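Side-chain contact in binding domain (Hc) of Paraclostridial Mosquitocidal Protein 1 (Paraclostridium bifermentans, PDB 6HOX), which serves as the receptor-binding part of a clostridial-type neurotoxin that targets Anopheles mosquitoes, taking part in nerve-cell targeting: residues 327-330 / 331-335. Numbering follows the deposited sequence.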
loop_
_atom_site.group_PDB
_atom_site.type_symbol
_atom_site.label_atom_id
_atom_site.label_comp_id
_atom_site.label_asym_id
_atom_site.label_seq_id
_atom_site.Cartn_x
_atom_site.Cartn_y
_atom_site.Cartn_z
ATOM N N LYS A 327 16.097 11.646 -4.538
ATOM C CA LYS A 327 14.936 12.122 -3.830
ATOM C C LYS A 327 14.454 11.095 -2.796
ATOM O O LYS A 327 13.565 11.407 -2.002
ATOM C CB LYS A 327 13.811 12.459 -4.812
ATOM C CG LYS A 327 13.032 11.285 -5.375
ATOM C CD LYS A 327 11.813 11.731 -6.141
ATOM C CE LYS A 327 10.923 10.578 -6.559
ATOM N NZ LYS A 327 9.651 11.075 -7.142
ATOM N N TYR A 328 15.042 9.896 -2.785
ATOM C CA TYR A 328 14.478 8.789 -2.017
ATOM C C TYR A 328 15.147 8.678 -0.658
ATOM O O TYR A 328 16.344 8.839 -0.571
ATOM C CB TYR A 328 14.637 7.472 -2.764
ATOM C CG TYR A 328 13.916 7.478 -4.080
ATOM C CD1 TYR A 328 12.537 7.533 -4.122
ATOM C CD2 TYR A 328 14.607 7.479 -5.273
ATOM C CE1 TYR A 328 11.857 7.527 -5.324
ATOM C CE2 TYR A 328 13.947 7.489 -6.484
ATOM C CZ TYR A 328 12.567 7.509 -6.509
ATOM O OH TYR A 328 11.888 7.523 -7.695
ATOM N N VAL A 329 14.335 8.354 0.358
ATOM C CA VAL A 329 14.809 8.090 1.695
ATOM C C VAL A 329 15.122 6.606 1.782
ATOM O O VAL A 329 14.299 5.785 1.429
ATOM C CB VAL A 329 13.789 8.495 2.773
ATOM C CG1 VAL A 329 14.374 8.346 4.173
ATOM C CG2 VAL A 329 13.278 9.900 2.542
ATOM N N ARG A 330 16.335 6.293 2.244
ATOM C CA ARG A 330 16.760 4.930 2.440
ATOM C C ARG A 330 16.986 4.651 3.924
ATOM O O ARG A 330 17.331 5.537 4.719
ATOM C CB ARG A 330 18.017 4.642 1.617
ATOM C CG ARG A 330 17.759 4.657 0.114
ATOM C CD ARG A 330 19.030 4.493 -0.687
ATOM N NE ARG A 330 18.772 4.521 -2.126
ATOM C CZ ARG A 330 18.517 5.606 -2.848
ATOM N NH1 ARG A 330 18.582 6.816 -2.316
ATOM N NH2 ARG A 330 18.161 5.469 -4.113
ATOM N N LYS A 331 16.757 3.385 4.259
ATOM C CA LYS A 331 17.006 2.783 5.541
ATOM C C LYS A 331 18.389 3.207 6.051
ATOM O O LYS A 331 19.357 3.039 5.348
ATOM C CB LYS A 331 16.934 1.265 5.329
ATOM C CG LYS A 331 17.073 0.422 6.571
ATOM C CD LYS A 331 17.388 -1.032 6.288
ATOM C CE LYS A 331 16.395 -1.717 5.385
ATOM N NZ LYS A 331 16.636 -3.179 5.367
ATOM N N ASN A 332 18.419 3.797 7.252
ATOM C CA ASN A 332 19.593 4.245 7.998
ATOM C C ASN A 332 20.086 5.635 7.586
ATOM O O ASN A 332 21.133 6.068 8.069
ATOM C CB ASN A 332 20.760 3.260 7.962
ATOM C CG ASN A 332 20.403 1.901 8.520
ATOM O OD1 ASN A 332 20.921 0.894 8.045
ATOM N ND2 ASN A 332 19.523 1.861 9.513
ATOM N N ASP A 333 19.318 6.370 6.784
ATOM C CA ASP A 333 19.685 7.749 6.440
ATOM C C ASP A 333 19.517 8.637 7.673
ATOM O O ASP A 333 18.562 8.467 8.417
ATOM C CB ASP A 333 18.815 8.324 5.322
ATOM C CG ASP A 333 19.180 7.837 3.928
ATOM O OD1 ASP A 333 20.201 7.121 3.797
ATOM O OD2 ASP A 333 18.438 8.202 2.981
ATOM N N VAL A 334 20.451 9.581 7.853
ATOM C CA VAL A 334 20.347 10.589 8.869
ATOM C C VAL A 334 19.618 11.779 8.252
ATOM O O VAL A 334 19.965 12.252 7.173
ATOM C CB VAL A 334 21.719 10.989 9.451
ATOM C CG1 VAL A 334 21.613 12.232 10.331
ATOM C CG2 VAL A 334 22.315 9.840 10.249
ATOM N N ALA A 335 18.563 12.224 8.924
ATOM C CA ALA A 335 17.682 13.213 8.335
ATOM C C ALA A 335 16.932 13.950 9.449
ATOM O O ALA A 335 16.802 13.458 10.567
ATOM C CB ALA A 335 16.744 12.532 7.358
HETATM O O HOH W 1 19.047 7.955 0.466
#
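With chi1 at -77°, D333 sets its CG beside its own backbone N and anti to the carbonyl carbon, which turns the carboxylate back toward the backbone N and O of R330. R330 has a similar first torsion, -68°, but its chain stays extended from CG to NE and carries the guanidinium away from the aspartate: NH1 stays 5.5 Å from D333 OD2, and the two charges do not pair directly. What D333 holds instead is the backbone. R330 N donates to D333 OD2 at 2.9 Å, nearly straight at 169°, and reaches that oxygen from well above the carboxylate plane. In the other direction D333 N donates to R330 O at 3.0 Å, closing a type II beta turn from R330 to D333, with K331 and N332 at its corners. One side chain and one backbone bond thus tie the two ends of the turn together, where the chain enters strand 333-339 on the surface of the C-terminal, trefoil-type receptor-binding region. A water links the two side chains: it lies 2.6 Å from D333 OD2 and accepts from R330 NH1 at 3.0 Å, in the plane of the guanidinium at its edge. Y328 O is also within hydrogen-bonding distance of this water. D333 OD2 has three polar partners, R330 N, the water and Y259 OH, a setting consistent with a charged carboxylate. R330 NH2 instead makes a salt bridge with D326 OD2. On the turn's first corner, K331 leads away, and its NZ hydrogen-bonds N378 OD1.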